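Local coordinates for protein arylamine n-acetyltransferase (Mycobacterium smegmatis, PDB 1W5R) that catalyses the transfer of an acetyl group, normally from acetyl-CoA, to the amino group of arylamines, at residues A34-I39 against Q151-P156; A220-R225 against V231-A236. The protein carries 1 engineered substitution. All coordinates share one frame; numbering follows the deposited sequence.

Interaction 1. Residues A34-I39 against Q151-P156; sequences AHNRSI and QTRHEP
A long side chain, Arg153, makes this contact: it reaches from the loop between strands 149-150 and 157-162 to the last turn of helix 25-38, where it lies beside Asn36 and Arg37. The two backbones stay well apart, with 10.9 Å between Asn36 CA and Arg153 CA, and the small interface is almost wholly polar. Arg153 and Asn36 approach from opposite directions. The Arg153 chain turns at chi3 (-56°) and brings its guanidinium edge-on to the Asn36 amide, the two planes nearly coplanar, with Arg153 NH2 3.7 Å from Asn36 CB. Arg37 crosses Arg153 at about a right angle, its NH1 3.9 Å from Arg153 NH1. Both nitrogens form salt bridges to Asp218 OD1, so the shared carboxylate oxygen probably offsets the closeness of the two positive charges. Arg153 NE is also hydrogen-bonded to Thr139 O, and His154 NE2 sits 3.7 Å above one face of the guanidinium, toward its rim. In the loop itself, Thr152 OG1 accepts from His154 N (3.0 Å) in an ST turn and donates to Glu155 O (2.6 Å). Through Asp218, a pair of arginines links a loop of the beta region to the N-terminal helical bundle of the arylamine N-acetyltransferase fold.

Interaction 2. Residues A220-R225 against V231-A236; sequences ARYNLR and VHRSGA
Arg221 and His232 form a hydrogen-bonded pair of an antiparallel beta hairpin, built from strands 220-225 and 228-233. Arg221 N donates to His232 O and His232 N returns the bond to Arg221 O, both bonds 3.0 Å long and nearly straight. The face of the sheet bearing Ala220, Tyr222, Val231 and Arg233 supplies most of the side-chain contact. Tyr222 and Val231 lie side by side: CG2 of Val231 touches Tyr222 CD2 at 3.7 Å, while its CG1 makes an off-centre CH-pi contact, 4.3 Å from the Tyr222 ring centroid. Arg233 stretches out from CG to NE past Ala220, whose CB meets Arg233 CG at 3.6 Å and lies over one face of the guanidinium. That group stands almost perpendicular to the Tyr222 ring (88°). Arg233 NH2 comes within 3.1 Å of Tyr222 OH at an angle too poor for a hydrogen bond; the polar end is held instead by a salt bridge from Arg233 NE to Glu238. On the opposite face, the Arg221 side chain leaves the hairpin for Glu155. Backbone bonds from Tyr222 to Val215 and from Val231 to Glu238 set the pair within a wider sheet, which continues into the second subunit through Ala236. A type II turn from Arg233 to Ala236 leads there, with Gly235 at positive phi (93°); its own bond, Ala236 N to Arg233 O, is weak, and the return bond from Arg233 N to Ala236 O, 3.0 Å, is firmer.

The two contacts, with centres about 12 Å apart, meet directly in a salt bridge between Glu155 OE1 and Arg221 NH2 at 2.8 Å, and His154 CB packs beside the same nitrogen. Asp218, which the arginines of interaction 1 share, lies in the turn just ahead of strand 220-225. Both contacts are partly buried, although interaction 1 sits nearer the middle of the chain. They hold different elements: interaction 1 brings together a helix and a loop distant in sequence through charged and polar groups, whereas interaction 2 joins neighbouring strands through backbone bonds and mainly apolar side-chain contact, at a sheet that extends into the second subunit.

Interaction 1. Residues A34-I39 against Q151-P156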
ATOM      1  N   ALA A  34      23.322   7.433   0.458  1.00 11.50           N
ATOM      2  CA  ALA A  34      23.621   6.120   1.012  1.00 11.88           C
ATOM      3  C   ALA A  34      23.132   6.005   2.457  1.00 11.49           C
ATOM      4  O   ALA A  34      22.552   4.987   2.854  1.00 12.21           O
ATOM      5  CB  ALA A  34      25.128   5.861   0.938  1.00 11.92           C
ATOM      6  N   HIS A  35      23.352   7.065   3.227  1.00 10.53           N
ATOM      7  CA  HIS A  35      22.855   7.123   4.602  1.00 10.47           C
ATOM      8  C   HIS A  35      21.318   7.003   4.629  1.00 10.46           C
ATOM      9  O   HIS A  35      20.758   6.200   5.395  1.00 10.07           O
ATOM     10  CB  HIS A  35      23.349   8.411   5.261  1.00 10.85           C
ATOM     11  CG  HIS A  35      23.079   8.501   6.734  1.00 10.50           C
ATOM     12  ND1 HIS A  35      24.096   8.619   7.661  1.00 10.74           N
ATOM     13  CD2 HIS A  35      21.920   8.524   7.439  1.00 10.21           C
ATOM     14  CE1 HIS A  35      23.574   8.709   8.872  1.00 11.14           C
ATOM     15  NE2 HIS A  35      22.257   8.653   8.766  1.00 10.70           N
ATOM     16  N   ASN A  36      20.654   7.753   3.749  1.00 10.43           N
ATOM     17  CA  ASN A  36      19.192   7.743   3.657  1.00 10.67           C
ATOM     18  C   ASN A  36      18.636   6.330   3.531  1.00 10.36           C
ATOM     19  O   ASN A  36      17.634   5.992   4.167  1.00  9.83           O
ATOM     20  CB  ASN A  36      18.727   8.505   2.405  1.00 10.55           C
ATOM     21  CG  ASN A  36      18.722  10.028   2.565  1.00 11.16           C
ATOM     22  OD1 ASN A  36      18.671  10.601   3.674  1.00 12.68           O
ATOM     23  ND2 ASN A  36      18.728  10.694   1.437  1.00  9.47           N
ATOM     24  N   ARG A  37      19.253   5.521   2.669  1.00 11.13           N
ATOM     25  CA  ARG A  37      18.702   4.200   2.388  1.00 11.39           C
ATOM     26  C   ARG A  37      19.166   3.111   3.333  1.00 11.32           C
ATOM     27  O   ARG A  37      18.604   2.021   3.325  1.00 11.78           O
ATOM     28  CB  ARG A  37      18.969   3.754   0.933  1.00 11.97           C
ATOM     29  CG  ARG A  37      20.427   3.400   0.617  1.00 11.92           C
ATOM     30  CD  ARG A  37      20.596   2.920  -0.817  1.00 12.81           C
ATOM     31  NE  ARG A  37      20.388   3.993  -1.794  1.00 13.86           N
ATOM     32  CZ  ARG A  37      21.354   4.764  -2.297  1.00 14.85           C
ATOM     33  NH1 ARG A  37      21.044   5.693  -3.198  1.00 15.52           N
ATOM     34  NH2 ARG A  37      22.630   4.621  -1.903  1.00 14.43           N
ATOM     35  N   SER A  38      20.207   3.399   4.119  1.00 11.26           N
ATOM     36  CA  SER A  38      20.877   2.363   4.919  1.00 12.07           C
ATOM     37  C   SER A  38      20.622   2.376   6.423  1.00 12.09           C
ATOM     38  O   SER A  38      20.619   1.306   7.051  1.00 12.99           O
ATOM     39  CB  SER A  38      22.393   2.438   4.709  1.00 12.30           C
ATOM     40  OG  SER A  38      22.754   2.273   3.347  1.00 13.22           O
ATOM     41  N   ILE A  39      20.474   3.572   6.994  1.00 11.25           N
ATOM     42  CA  ILE A  39      20.302   3.699   8.446  1.00 10.94           C
ATOM     43  C   ILE A  39      18.917   4.315   8.674  1.00 10.31           C
ATOM     44  O   ILE A  39      18.685   5.467   8.314  1.00 10.11           O
ATOM     45  CB  ILE A  39      21.420   4.557   9.118  1.00 10.99           C
ATOM     46  CG1 ILE A  39      22.822   4.062   8.716  1.00 10.70           C
ATOM     47  CG2 ILE A  39      21.269   4.542  10.643  1.00 11.35           C
ATOM     48  CD1 ILE A  39      23.975   4.896   9.328  1.00 12.52           C
ATOM     49  N   GLN A 151      15.851  21.769  -6.224  1.00 13.58           N
ATOM     50  CA  GLN A 151      15.570  20.367  -6.496  1.00 13.62           C
ATOM     51  C   GLN A 151      16.457  19.470  -5.636  1.00 13.64           C
ATOM     52  O   GLN A 151      17.567  19.865  -5.222  1.00 14.29           O
ATOM     53  CB  GLN A 151      15.752  20.042  -7.988  1.00 13.76           C
ATOM     54  CG  GLN A 151      14.886  20.902  -8.961  1.00 14.78           C
ATOM     55  CD  GLN A 151      13.368  20.767  -8.735  1.00 16.51           C
ATOM     56  OE1 GLN A 151      12.875  19.742  -8.239  1.00 18.37           O
ATOM     57  NE2 GLN A 151      12.620  21.792  -9.141  1.00 18.05           N
ATOM     58  N   THR A 152      15.939  18.279  -5.349  1.00 13.19           N
ATOM     59  CA  THR A 152      16.657  17.233  -4.612  1.00 13.16           C
ATOM     60  C   THR A 152      16.468  15.903  -5.351  1.00 13.24           C
ATOM     61  O   THR A 152      15.880  15.870  -6.450  1.00 13.88           O
ATOM     62  CB  THR A 152      16.113  17.089  -3.159  1.00 13.09           C
ATOM     63  OG1 THR A 152      14.817  16.463  -3.178  1.00 11.88           O
ATOM     64  CG2 THR A 152      16.031  18.459  -2.466  1.00 11.84           C
ATOM     65  N   ARG A 153      16.933  14.806  -4.746  1.00 13.55           N
ATOM     66  CA  ARG A 153      16.697  13.464  -5.303  1.00 14.18           C
ATOM     67  C   ARG A 153      15.213  13.097  -5.333  1.00 13.76           C
ATOM     68  O   ARG A 153      14.813  12.170  -6.042  1.00 13.74           O
ATOM     69  CB  ARG A 153      17.466  12.373  -4.540  1.00 14.59           C
ATOM     70  CG  ARG A 153      18.976  12.475  -4.566  1.00 15.81           C
ATOM     71  CD  ARG A 153      19.628  11.198  -4.054  1.00 14.53           C
ATOM     72  NE  ARG A 153      19.181  10.821  -2.708  1.00 15.49           N
ATOM     73  CZ  ARG A 153      18.669   9.637  -2.368  1.00 14.24           C
ATOM     74  NH1 ARG A 153      18.514   8.654  -3.251  1.00 14.24           N
ATOM     75  NH2 ARG A 153      18.311   9.424  -1.112  1.00 14.62           N
ATOM     76  N   HIS A 154      14.404  13.814  -4.553  1.00 12.95           N
ATOM     77  CA  HIS A 154      12.971  13.565  -4.456  1.00 13.14           C
ATOM     78  C   HIS A 154      12.229  14.866  -4.764  1.00 13.58           C
ATOM     79  O   HIS A 154      12.301  15.328  -5.910  1.00 15.45           O
ATOM     80  CB  HIS A 154      12.612  12.937  -3.094  1.00 12.29           C
ATOM     81  CG  HIS A 154      13.319  11.640  -2.844  1.00 12.35           C
ATOM     82  ND1 HIS A 154      12.689  10.417  -2.856  1.00 13.90           N
ATOM     83  CD2 HIS A 154      14.635  11.384  -2.645  1.00  8.87           C
ATOM     84  CE1 HIS A 154      13.582   9.463  -2.633  1.00 10.32           C
ATOM     85  NE2 HIS A 154      14.770  10.027  -2.501  1.00 13.43           N
ATOM     86  N   GLU A 155      11.560  15.465  -3.778  1.00 13.20           N
ATOM     87  CA  GLU A 155      10.711  16.648  -4.006  1.00 13.16           C
ATOM     88  C   GLU A 155      11.545  17.919  -3.952  1.00 12.32           C
ATOM     89  O   GLU A 155      12.635  17.929  -3.377  1.00 11.31           O
ATOM     90  CB  GLU A 155       9.611  16.774  -2.929  1.00 14.52           C
ATOM     91  CG  GLU A 155       8.822  15.532  -2.644  1.00 15.78           C
ATOM     92  CD  GLU A 155       9.429  14.688  -1.534  1.00 17.01           C
ATOM     93  OE1 GLU A 155      10.651  14.766  -1.291  1.00 14.99           O
ATOM     94  OE2 GLU A 155       8.676  13.907  -0.934  1.00 20.38           O
ATOM     95  N   PRO A 156      11.026  19.010  -4.535  1.00 11.37           N
ATOM     96  CA  PRO A 156      11.648  20.309  -4.298  1.00 11.55           C
ATOM     97  C   PRO A 156      11.558  20.744  -2.825  1.00 11.11           C
ATOM     98  O   PRO A 156      10.553  20.476  -2.149  1.00 10.74           O
ATOM     99  CB  PRO A 156      10.824  21.268  -5.161  1.00 12.18           C
ATOM    100  CG  PRO A 156      10.031  20.418  -6.081  1.00 13.12           C
ATOM    101  CD  PRO A 156       9.889  19.075  -5.481  1.00 11.97           C
TER

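Interaction 2. Residues A220-R225 against V231-A236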
ATOM      1  N   ALA A 220      11.230   5.770  -2.999  1.00 12.73           N
ATOM      2  CA  ALA A 220      10.114   5.973  -2.072  1.00 11.76           C
ATOM      3  C   ALA A 220      10.541   6.420  -0.687  1.00 11.05           C
ATOM      4  O   ALA A 220      11.629   6.079  -0.241  1.00 11.33           O
ATOM      5  CB  ALA A 220       9.264   4.707  -1.965  1.00 13.32           C
ATOM      6  N   ARG A 221       9.647   7.141  -0.020  1.00 10.22           N
ATOM      7  CA  ARG A 221       9.797   7.465   1.400  1.00  9.47           C
ATOM      8  C   ARG A 221       8.895   6.544   2.198  1.00 10.10           C
ATOM      9  O   ARG A 221       7.712   6.405   1.871  1.00 10.68           O
ATOM     10  CB  ARG A 221       9.408   8.918   1.663  1.00  9.12           C
ATOM     11  CG  ARG A 221      10.280   9.930   0.929  1.00  9.18           C
ATOM     12  CD  ARG A 221       9.766  11.351   1.147  1.00  9.39           C
ATOM     13  NE  ARG A 221      10.650  12.388   0.592  1.00  9.51           N
ATOM     14  CZ  ARG A 221      11.788  12.792   1.166  1.00  9.28           C
ATOM     15  NH1 ARG A 221      12.203  12.241   2.307  1.00  9.52           N
ATOM     16  NH2 ARG A 221      12.520  13.749   0.599  1.00  9.32           N
ATOM     17  N   TYR A 222       9.448   5.946   3.250  1.00 10.56           N
ATOM     18  CA  TYR A 222       8.706   5.040   4.123  1.00 10.41           C
ATOM     19  C   TYR A 222       8.627   5.625   5.511  1.00 10.74           C
ATOM     20  O   TYR A 222       9.651   5.989   6.084  1.00 11.00           O
ATOM     21  CB  TYR A 222       9.415   3.680   4.202  1.00 11.45           C
ATOM     22  CG  TYR A 222       9.484   2.983   2.869  1.00 12.33           C
ATOM     23  CD1 TYR A 222      10.502   3.276   1.963  1.00 12.77           C
ATOM     24  CD2 TYR A 222       8.525   2.033   2.513  1.00 13.77           C
ATOM     25  CE1 TYR A 222      10.563   2.638   0.737  1.00 15.19           C
ATOM     26  CE2 TYR A 222       8.577   1.389   1.278  1.00 14.64           C
ATOM     27  CZ  TYR A 222       9.600   1.690   0.400  1.00 14.86           C
ATOM     28  OH  TYR A 222       9.652   1.069  -0.836  1.00 16.22           O
ATOM     29  N   ASN A 223       7.408   5.727   6.044  1.00  9.98           N
ATOM     30  CA  ASN A 223       7.235   6.265   7.387  1.00 10.11           C
ATOM     31  C   ASN A 223       6.189   5.497   8.166  1.00  9.93           C
ATOM     32  O   ASN A 223       4.999   5.544   7.822  1.00 11.11           O
ATOM     33  CB  ASN A 223       6.872   7.742   7.385  1.00 11.53           C
ATOM     34  CG  ASN A 223       6.949   8.329   8.778  1.00 14.25           C
ATOM     35  OD1 ASN A 223       8.022   8.437   9.336  1.00 17.17           O
ATOM     36  ND2 ASN A 223       5.805   8.638   9.366  1.00 19.02           N
ATOM     37  N   LEU A 224       6.650   4.798   9.196  1.00  9.40           N
ATOM     38  CA  LEU A 224       5.782   4.019  10.077  1.00 10.26           C
ATOM     39  C   LEU A 224       5.517   4.822  11.344  1.00  9.65           C
ATOM     40  O   LEU A 224       6.460   5.261  11.996  1.00  9.68           O
ATOM     41  CB  LEU A 224       6.494   2.716  10.451  1.00 11.32           C
ATOM     42  CG  LEU A 224       5.781   1.772  11.431  1.00 11.85           C
ATOM     43  CD1 LEU A 224       4.631   1.050  10.708  1.00 13.62           C
ATOM     44  CD2 LEU A 224       6.737   0.744  12.028  1.00 12.32           C
ATOM     45  N   ARG A 225       4.244   5.043  11.668  1.00  9.30           N
ATOM     46  CA  ARG A 225       3.864   5.545  12.979  1.00  9.16           C
ATOM     47  C   ARG A 225       2.913   4.514  13.566  1.00 10.05           C
ATOM     48  O   ARG A 225       1.844   4.259  12.999  1.00  9.75           O
ATOM     49  CB  ARG A 225       3.194   6.925  12.885  1.00  9.31           C
ATOM     50  CG  ARG A 225       2.743   7.538  14.221  1.00  9.93           C
ATOM     51  CD  ARG A 225       3.936   7.819  15.138  1.00 10.62           C
ATOM     52  NE  ARG A 225       3.486   8.309  16.443  1.00 11.18           N
ATOM     53  CZ  ARG A 225       4.296   8.777  17.395  1.00 11.51           C
ATOM     54  NH1 ARG A 225       5.608   8.830  17.193  1.00 12.26           N
ATOM     55  NH2 ARG A 225       3.780   9.195  18.549  1.00 12.09           N
ATOM     56  N   VAL A 231       3.751   5.149   2.574  1.00 13.34           N
ATOM     57  CA  VAL A 231       4.747   5.113   1.514  1.00 13.95           C
ATOM     58  C   VAL A 231       4.387   6.208   0.507  1.00 13.93           C
ATOM     59  O   VAL A 231       3.265   6.258   0.008  1.00 14.57           O
ATOM     60  CB  VAL A 231       4.785   3.732   0.800  1.00 14.17           C
ATOM     61  CG1 VAL A 231       5.932   3.701  -0.204  1.00 15.19           C
ATOM     62  CG2 VAL A 231       4.907   2.582   1.809  1.00 15.55           C
ATOM     63  N   HIS A 232       5.329   7.096   0.227  1.00 14.05           N
ATOM     64  CA  HIS A 232       5.161   8.091  -0.820  1.00 14.20           C
ATOM     65  C   HIS A 232       6.085   7.743  -1.977  1.00 14.36           C
ATOM     66  O   HIS A 232       7.306   7.674  -1.816  1.00 12.88           O
ATOM     67  CB  HIS A 232       5.476   9.501  -0.290  1.00 15.11           C
ATOM     68  CG  HIS A 232       4.379  10.096   0.536  1.00 17.47           C
ATOM     69  ND1 HIS A 232       4.366  11.422   0.916  1.00 19.20           N
ATOM     70  CD2 HIS A 232       3.261   9.545   1.064  1.00 19.77           C
ATOM     71  CE1 HIS A 232       3.285  11.663   1.635  1.00 20.35           C
ATOM     72  NE2 HIS A 232       2.600  10.539   1.743  1.00 20.87           N
ATOM     73  N   ARG A 233       5.484   7.487  -3.136  1.00 14.48           N
ATOM     74  CA  ARG A 233       6.223   7.153  -4.343  1.00 16.01           C
ATOM     75  C   ARG A 233       5.758   8.118  -5.420  1.00 15.72           C
ATOM     76  O   ARG A 233       4.769   8.825  -5.244  1.00 15.53           O
ATOM     77  CB  ARG A 233       5.892   5.738  -4.816  1.00 17.58           C
ATOM     78  CG  ARG A 233       6.148   4.628  -3.846  1.00 21.45           C
ATOM     79  CD  ARG A 233       5.590   3.320  -4.401  1.00 25.32           C
ATOM     80  NE  ARG A 233       6.022   2.181  -3.598  1.00 28.96           N
ATOM     81  CZ  ARG A 233       7.200   1.578  -3.729  1.00 29.61           C
ATOM     82  NH1 ARG A 233       8.077   1.995  -4.645  1.00 31.93           N
ATOM     83  NH2 ARG A 233       7.500   0.554  -2.944  1.00 31.92           N
ATOM     84  N   SER A 234       6.461   8.138  -6.545  1.00 16.28           N
ATOM     85  CA  SER A 234       6.033   8.986  -7.641  1.00 16.56           C
ATOM     86  C   SER A 234       4.691   8.456  -8.185  1.00 16.11           C
ATOM     87  O   SER A 234       4.591   7.304  -8.594  1.00 16.66           O
ATOM     88  CB  SER A 234       7.110   9.050  -8.718  1.00 17.67           C
ATOM     89  OG  SER A 234       6.816  10.095  -9.630  1.00 20.58           O
ATOM     90  N   GLY A 235       3.659   9.289  -8.113  1.00 15.74           N
ATOM     91  CA  GLY A 235       2.352   8.943  -8.684  1.00 16.09           C
ATOM     92  C   GLY A 235       1.350   8.294  -7.738  1.00 15.91           C
ATOM     93  O   GLY A 235       0.194   8.090  -8.120  1.00 16.02           O
ATOM     94  N   ALA A 236       1.762   7.981  -6.511  1.00 15.15           N
ATOM     95  CA  ALA A 236       0.893   7.248  -5.581  1.00 15.45           C
ATOM     96  C   ALA A 236       1.347   7.357  -4.143  1.00 15.56           C
ATOM     97  O   ALA A 236       2.551   7.491  -3.859  1.00 15.73           O
ATOM     98  CB  ALA A 236       0.825   5.767  -5.971  1.00 15.61           C
TER